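Local coordinates for race-specific elicitor A4 (Passalora fulva, PDB 6BN0), which binds chitin through a carbohydrate-binding module and triggers a hypersensitive response in tomato plants of the Cf-4 genotype, at residues L23-Q35 / P47-D60. Numbering follows the deposited sequence.
With NAG (2-acetamido-2-deoxy-beta-D-glucopyranose), chain F; NAG (2-acetamido-2-deoxy-beta-D-glucopyranose), chain E; NAG (2-acetamido-2-deoxy-beta-D-glucopyranose), chain B; NAG (2-acetamido-2-deoxy-beta-D-glucopyranose), chain C.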
loop_
_atom_site.group_PDB
_atom_site.type_symbol
_atom_site.label_atom_id
_atom_site.label_comp_id
_atom_site.label_asym_id
_atom_site.label_seq_id
_atom_site.Cartn_x
_atom_site.Cartn_y
_atom_site.Cartn_z
ATOM N N LEU A 23 5.763 -9.251 -2.686
ATOM C CA LEU A 23 5.359 -9.379 -1.281
ATOM C C LEU A 23 5.156 -10.841 -0.943
ATOM O O LEU A 23 4.430 -11.547 -1.654
ATOM C CB LEU A 23 4.062 -8.606 -0.993
ATOM C CG LEU A 23 4.019 -7.144 -1.502
ATOM C CD1 LEU A 23 2.681 -6.482 -1.244
ATOM C CD2 LEU A 23 5.090 -6.318 -0.757
ATOM N N TYR A 24 5.755 -11.292 0.168
ATOM C CA TYR A 24 5.825 -12.716 0.488
ATOM C C TYR A 24 5.546 -12.924 1.969
ATOM O O TYR A 24 5.723 -12.000 2.773
ATOM C CB TYR A 24 7.208 -13.327 0.204
ATOM C CG TYR A 24 7.591 -13.263 -1.228
ATOM C CD1 TYR A 24 8.218 -12.148 -1.744
ATOM C CD2 TYR A 24 7.334 -14.348 -2.077
ATOM C CE1 TYR A 24 8.575 -12.092 -3.126
ATOM C CE2 TYR A 24 7.681 -14.311 -3.414
ATOM C CZ TYR A 24 8.290 -13.181 -3.935
ATOM O OH TYR A 24 8.650 -13.186 -5.279
ATOM N N PRO A 25 5.152 -14.131 2.366
ATOM C CA PRO A 25 4.987 -14.388 3.803
ATOM C C PRO A 25 6.327 -14.276 4.523
ATOM O O PRO A 25 7.390 -14.565 3.955
ATOM C CB PRO A 25 4.453 -15.815 3.850
ATOM C CG PRO A 25 3.904 -16.061 2.491
ATOM C CD PRO A 25 4.820 -15.328 1.554
ATOM N N ASN A 26 6.269 -13.881 5.799
ATOM C CA ASN A 26 7.419 -14.013 6.679
ATOM C C ASN A 26 7.296 -15.327 7.454
ATOM O O ASN A 26 6.336 -15.475 8.228
ATOM C CB ASN A 26 7.483 -12.811 7.640
ATOM C CG ASN A 26 8.665 -12.878 8.579
ATOM O OD1 ASN A 26 9.444 -13.819 8.522
ATOM N ND2 ASN A 26 8.814 -11.874 9.461
ATOM N N PRO A 27 8.211 -16.299 7.304
ATOM C CA PRO A 27 8.058 -17.571 8.042
ATOM C C PRO A 27 7.998 -17.421 9.545
ATOM O O PRO A 27 7.441 -18.301 10.215
ATOM C CB PRO A 27 9.311 -18.377 7.659
ATOM C CG PRO A 27 9.948 -17.656 6.555
ATOM C CD PRO A 27 9.407 -16.294 6.444
ATOM N N ASP A 28 8.596 -16.370 10.106
ATOM C CA ASP A 28 8.665 -16.255 11.560
ATOM C C ASP A 28 7.370 -15.763 12.185
ATOM O O ASP A 28 7.165 -15.936 13.399
ATOM C CB ASP A 28 9.797 -15.304 11.958
ATOM C CG ASP A 28 11.173 -15.855 11.606
ATOM O OD1 ASP A 28 11.383 -17.091 11.710
ATOM O OD2 ASP A 28 12.042 -15.048 11.207
ATOM N N SER A 29 6.495 -15.130 11.404
ATOM C CA SER A 29 5.435 -14.401 12.073
ATOM C C SER A 29 4.311 -14.117 11.084
ATOM O O SER A 29 4.559 -13.898 9.907
ATOM C CB SER A 29 5.996 -13.121 12.713
ATOM O OG SER A 29 5.349 -11.933 12.289
ATOM N N CYS A 30 3.080 -14.214 11.572
ATOM C CA CYS A 30 1.894 -13.977 10.767
ATOM C C CYS A 30 1.496 -12.509 10.704
ATOM O O CYS A 30 0.617 -12.163 9.928
ATOM C CB CYS A 30 0.723 -14.786 11.342
ATOM S SG CYS A 30 0.920 -16.580 10.984
ATOM N N THR A 31 2.088 -11.655 11.525
ATOM C CA THR A 31 1.703 -10.238 11.535
ATOM C C THR A 31 2.716 -9.360 10.807
ATOM O O THR A 31 2.761 -8.157 11.027
ATOM C CB THR A 31 1.519 -9.746 12.964
ATOM O OG1 THR A 31 2.771 -9.865 13.635
ATOM C CG2 THR A 31 0.473 -10.569 13.679
ATOM N N THR A 32 3.569 -9.957 9.987
ATOM C CA THR A 32 4.523 -9.223 9.181
ATOM C C THR A 32 4.520 -9.878 7.814
ATOM O O THR A 32 3.863 -10.902 7.603
ATOM C CB THR A 32 5.938 -9.247 9.773
ATOM O OG1 THR A 32 6.367 -10.625 9.899
ATOM C CG2 THR A 32 5.980 -8.527 11.141
ATOM N N TYR A 33 5.207 -9.242 6.866
ATOM C CA TYR A 33 5.405 -9.851 5.558
ATOM C C TYR A 33 6.788 -9.411 5.085
ATOM O O TYR A 33 7.452 -8.598 5.738
ATOM C CB TYR A 33 4.278 -9.455 4.590
ATOM C CG TYR A 33 4.136 -7.936 4.397
ATOM C CD1 TYR A 33 3.455 -7.162 5.330
ATOM C CD2 TYR A 33 4.699 -7.291 3.273
ATOM C CE1 TYR A 33 3.298 -5.776 5.162
ATOM C CE2 TYR A 33 4.553 -5.916 3.093
ATOM C CZ TYR A 33 3.847 -5.164 4.045
ATOM O OH TYR A 33 3.733 -3.792 3.920
ATOM N N ILE A 34 7.242 -9.973 3.965
ATOM C CA ILE A 34 8.548 -9.643 3.405
ATOM C C ILE A 34 8.299 -8.898 2.096
ATOM O O ILE A 34 7.505 -9.347 1.257
ATOM C CB ILE A 34 9.417 -10.902 3.207
ATOM C CG1 ILE A 34 9.846 -11.460 4.588
ATOM C CG2 ILE A 34 10.624 -10.599 2.249
ATOM C CD1 ILE A 34 10.557 -12.862 4.574
ATOM N N GLN A 35 8.949 -7.746 1.947
ATOM C CA GLN A 35 8.902 -6.938 0.731
ATOM C C GLN A 35 10.315 -6.863 0.158
ATOM O O GLN A 35 11.289 -6.677 0.904
ATOM C CB GLN A 35 8.352 -5.504 1.013
ATOM C CG GLN A 35 8.395 -4.613 -0.220
ATOM C CD GLN A 35 7.597 -3.318 -0.058
ATOM O OE1 GLN A 35 7.095 -2.765 -1.033
ATOM N NE2 GLN A 35 7.440 -2.861 1.174
ATOM N N PRO A 47 15.525 -8.590 0.908
ATOM C CA PRO A 47 14.251 -8.813 1.605
ATOM C C PRO A 47 14.140 -7.910 2.820
ATOM O O PRO A 47 15.095 -7.751 3.577
ATOM C CB PRO A 47 14.334 -10.289 2.019
ATOM C CG PRO A 47 15.809 -10.575 2.113
ATOM C CD PRO A 47 16.519 -9.647 1.170
ATOM N N VAL A 48 12.968 -7.292 2.997
ATOM C CA VAL A 48 12.726 -6.374 4.103
ATOM C C VAL A 48 11.500 -6.841 4.873
ATOM O O VAL A 48 10.434 -7.066 4.274
ATOM C CB VAL A 48 12.532 -4.938 3.582
ATOM C CG1 VAL A 48 12.190 -4.010 4.713
ATOM C CG2 VAL A 48 13.863 -4.515 2.909
ATOM N N VAL A 49 11.634 -6.963 6.203
ATOM C CA VAL A 49 10.481 -7.350 7.010
ATOM C C VAL A 49 9.632 -6.129 7.270
ATOM O O VAL A 49 10.147 -5.107 7.744
ATOM C CB VAL A 49 10.902 -8.023 8.320
ATOM C CG1 VAL A 49 9.642 -8.275 9.177
ATOM C CG2 VAL A 49 11.627 -9.326 8.019
ATOM N N LYS A 50 8.308 -6.236 6.982
ATOM C CA LYS A 50 7.365 -5.100 7.074
ATOM C C LYS A 50 6.182 -5.425 7.997
ATOM O O LYS A 50 5.676 -6.551 7.980
ATOM C CB LYS A 50 6.801 -4.751 5.692
ATOM C CG LYS A 50 7.845 -4.309 4.658
ATOM C CD LYS A 50 8.380 -2.902 4.963
ATOM C CE LYS A 50 7.383 -1.822 4.554
ATOM N NZ LYS A 50 7.839 -0.474 5.003
ATOM N N PRO A 51 5.697 -4.479 8.795
ATOM C CA PRO A 51 4.637 -4.828 9.756
ATOM C C PRO A 51 3.234 -4.756 9.161
ATOM O O PRO A 51 2.916 -3.888 8.346
ATOM C CB PRO A 51 4.825 -3.765 10.849
ATOM C CG PRO A 51 5.336 -2.533 10.059
ATOM C CD PRO A 51 6.272 -3.138 9.042
ATOM N N CYS A 52 2.356 -5.647 9.610
ATOM C CA CYS A 52 0.917 -5.435 9.408
ATOM C C CYS A 52 0.370 -4.476 10.467
ATOM O O CYS A 52 0.982 -4.285 11.526
ATOM C CB CYS A 52 0.173 -6.776 9.471
ATOM S SG CYS A 52 0.311 -7.845 7.980
ATOM N N PRO A 53 -0.762 -3.813 10.193
ATOM C CA PRO A 53 -1.388 -2.980 11.226
ATOM C C PRO A 53 -1.874 -3.868 12.349
ATOM O O PRO A 53 -1.989 -5.074 12.178
ATOM C CB PRO A 53 -2.580 -2.301 10.511
ATOM C CG PRO A 53 -2.160 -2.292 9.056
ATOM C CD PRO A 53 -1.442 -3.634 8.889
ATOM N N LYS A 54 -2.119 -3.247 13.509
ATOM C CA LYS A 54 -2.641 -3.937 14.676
ATOM C C LYS A 54 -3.839 -4.806 14.331
ATOM O O LYS A 54 -4.805 -4.334 13.724
ATOM C CB LYS A 54 -3.025 -2.908 15.742
ATOM C CG LYS A 54 -3.525 -3.507 17.072
ATOM C CD LYS A 54 -3.854 -2.347 18.066
ATOM C CE LYS A 54 -4.332 -2.878 19.404
ATOM N NZ LYS A 54 -4.697 -1.790 20.396
ATOM N N GLY A 55 -3.776 -6.082 14.724
ATOM C CA GLY A 55 -4.920 -6.973 14.602
ATOM C C GLY A 55 -4.966 -7.774 13.304
ATOM O O GLY A 55 -5.787 -8.693 13.184
ATOM N N LEU A 56 -4.123 -7.449 12.337
ATOM C CA LEU A 56 -4.190 -8.026 11.000
ATOM C C LEU A 56 -3.062 -9.021 10.783
ATOM O O LEU A 56 -2.020 -8.986 11.457
ATOM C CB LEU A 56 -4.105 -6.943 9.927
ATOM C CG LEU A 56 -5.236 -5.910 10.082
ATOM C CD1 LEU A 56 -5.287 -4.989 8.835
ATOM C CD2 LEU A 56 -6.602 -6.633 10.271
ATOM N N GLN A 57 -3.273 -9.885 9.803
ATOM C CA GLN A 57 -2.310 -10.939 9.498
ATOM C C GLN A 57 -2.158 -11.038 7.985
ATOM O O GLN A 57 -3.079 -10.681 7.243
ATOM C CB GLN A 57 -2.748 -12.310 10.051
ATOM C CG GLN A 57 -2.851 -12.392 11.594
ATOM C CD GLN A 57 -3.274 -13.766 12.052
ATOM O OE1 GLN A 57 -3.819 -14.529 11.275
ATOM N NE2 GLN A 57 -3.075 -14.065 13.319
ATOM N N TRP A 58 -0.979 -11.500 7.541
ATOM C CA TRP A 58 -0.669 -11.566 6.113
ATOM C C TRP A 58 -1.657 -12.482 5.393
ATOM O O TRP A 58 -1.900 -13.614 5.830
ATOM C CB TRP A 58 0.774 -12.106 5.893
ATOM C CG TRP A 58 1.143 -12.062 4.424
ATOM C CD1 TRP A 58 1.451 -13.124 3.604
ATOM C CD2 TRP A 58 1.196 -10.884 3.603
ATOM N NE1 TRP A 58 1.735 -12.669 2.324
ATOM C CE2 TRP A 58 1.563 -11.301 2.293
ATOM C CE3 TRP A 58 0.973 -9.518 3.849
ATOM C CZ2 TRP A 58 1.714 -10.397 1.227
ATOM C CZ3 TRP A 58 1.122 -8.608 2.772
ATOM C CH2 TRP A 58 1.504 -9.058 1.479
ATOM N N ASN A 59 -2.173 -12.016 4.252
ATOM C CA ASN A 59 -3.024 -12.810 3.356
ATOM C C ASN A 59 -2.260 -12.997 2.036
ATOM O O ASN A 59 -2.237 -12.108 1.174
ATOM C CB ASN A 59 -4.391 -12.124 3.171
ATOM C CG ASN A 59 -5.370 -12.939 2.340
ATOM O OD1 ASN A 59 -6.565 -12.604 2.283
ATOM N ND2 ASN A 59 -4.883 -13.952 1.652
ATOM N N ASP A 60 -1.625 -14.153 1.891
ATOM C CA ASP A 60 -0.784 -14.463 0.739
ATOM C C ASP A 60 -1.577 -14.951 -0.456
ATOM O O ASP A 60 -0.974 -15.348 -1.461
ATOM C CB ASP A 60 0.248 -15.530 1.124
ATOM C CG ASP A 60 1.490 -15.498 0.230
ATOM O OD1 ASP A 60 1.930 -16.569 -0.255
ATOM O OD2 ASP A 60 2.038 -14.386 0.034
HETATM C C1 NAG F . 9.100 2.636 0.349
HETATM C C2 NAG F . 8.511 1.463 1.141
HETATM C C3 NAG F . 7.010 1.343 0.836
HETATM C C4 NAG F . 6.299 2.674 1.097
HETATM C C5 NAG F . 7.002 3.776 0.296
HETATM C C6 NAG F . 6.424 5.170 0.507
HETATM C C7 NAG F . 9.867 -0.492 1.764
HETATM C C8 NAG F . 10.511 -1.783 1.292
HETATM N N2 NAG F . 9.200 0.217 0.840
HETATM O O1 NAG F . 10.454 2.770 0.629
HETATM O O3 NAG F . 6.487 0.316 1.654
HETATM O O4 NAG F . 4.969 2.615 0.580
HETATM O O5 NAG F . 8.387 3.837 0.676
HETATM O O6 NAG F . 6.385 5.467 1.903
HETATM O O7 NAG F . 9.952 -0.119 2.931
HETATM C C1 NAG E . 7.623 1.477 -4.773
HETATM C C2 NAG E . 7.316 0.536 -3.621
HETATM C C3 NAG E . 5.831 0.164 -3.617
HETATM C C4 NAG E . 4.948 1.410 -3.708
HETATM C C5 NAG E . 5.401 2.309 -4.876
HETATM C C6 NAG E . 4.685 3.654 -4.946
HETATM C C7 NAG E . 9.177 -0.904 -2.862
HETATM C C8 NAG E . 9.961 -2.186 -3.126
HETATM N N2 NAG E . 8.153 -0.662 -3.695
HETATM O O3 NAG E . 5.592 -0.522 -2.385
HETATM O O4 NAG E . 3.622 0.987 -3.981
HETATM O O5 NAG E . 6.786 2.616 -4.694
HETATM O O6 NAG E . 4.753 4.299 -3.680
HETATM O O7 NAG E . 9.468 -0.137 -1.941
HETATM C C1 NAG B . -0.746 0.875 3.208
HETATM C C2 NAG B . -1.350 0.149 4.411
HETATM C C3 NAG B . -2.832 -0.156 4.179
HETATM C C4 NAG B . -3.582 1.073 3.673
HETATM C C5 NAG B . -2.841 1.715 2.514
HETATM C C6 NAG B . -3.502 3.026 2.118
HETATM C C7 NAG B . -0.004 -1.349 5.796
HETATM C C8 NAG B . 0.674 -2.703 5.882
HETATM N N2 NAG B . -0.632 -1.086 4.651
HETATM O O3 NAG B . -3.415 -0.595 5.402
HETATM O O4 NAG B . -4.856 0.735 3.119
HETATM O O5 NAG B . -1.498 2.025 2.920
HETATM O O6 NAG B . -2.801 3.681 1.074
HETATM O O7 NAG B . 0.053 -0.523 6.713
HETATM C C1 NAG C . 3.942 2.559 1.551
HETATM C C2 NAG C . 2.650 3.018 0.886
HETATM C C3 NAG C . 1.457 2.808 1.834
HETATM C C4 NAG C . 1.445 1.400 2.407
HETATM C C5 NAG C . 2.805 1.025 2.971
HETATM C C6 NAG C . 2.869 -0.437 3.383
HETATM C C7 NAG C . 2.935 4.808 -0.802
HETATM C C8 NAG C . 3.049 6.298 -1.039
HETATM N N2 NAG C . 2.754 4.418 0.475
HETATM O O3 NAG C . 0.274 2.971 1.054
HETATM O O4 NAG C . 0.569 1.300 3.533
HETATM O O5 NAG C . 3.810 1.222 1.976
HETATM O O6 NAG C . 4.187 -0.776 3.790
HETATM O O7 NAG C . 2.964 4.006 -1.732
HETATM O O HOH W 1 3.496 -14.087 -2.156
HETATM O O HOH W 2 -0.452 -14.725 8.124
HETATM O O HOH W 3 3.275 -6.159 12.936
HETATM O O HOH W 4 4.285 -2.285 6.475
#
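Asp60 OD2 is gripped by Trp58 NE1 at 2.9 Å and by a water that also donates to Leu23 O, while Pro25 CD packs against the same oxygen at 3.3 Å. The indole N-H meets it on the anti side, 30° out of the carboxylate plane but close to the plane of the indole, and so helps to fix the rotation of the indole. With chi1 at -175°, CG of Trp58 stands opposite the backbone N, and the ring is carried against the face of the hairpin that bears Tyr33; Leu23 CB nears Trp58 CH2 at 3.6 Å. Tyr33 CB lies over the indole face, 3.4 Å from Trp58 CE3, and the two rings run nearly parallel (17°) but slid apart with little overlap. On the opposite face of the phenol, Lys50 CB makes a CH-pi contact, 3.6 Å from the ring centroid. Antiparallel backbone bonds between Tyr33 and Lys50 and between Gln35 and Val48 set this register, putting Tyr33, Gln35 and Lys50 on one face of the sheet. Lys50, bent at chi2 and chi3, folds past Gln35 so that NZ donates to O7 of the chain F sugar at 3.0 Å; Gln35 NE2 adds a weak bond to O3 of that sugar. Cys52 N bonds to Thr31 O, and its sulfur is tied to Cys67 in a disulfide. A buried, slid-apart aromatic pair thus backs a polar chitin-binding surface, where the lysine probably reads the acetamido carbonyl through a charge-assisted bond.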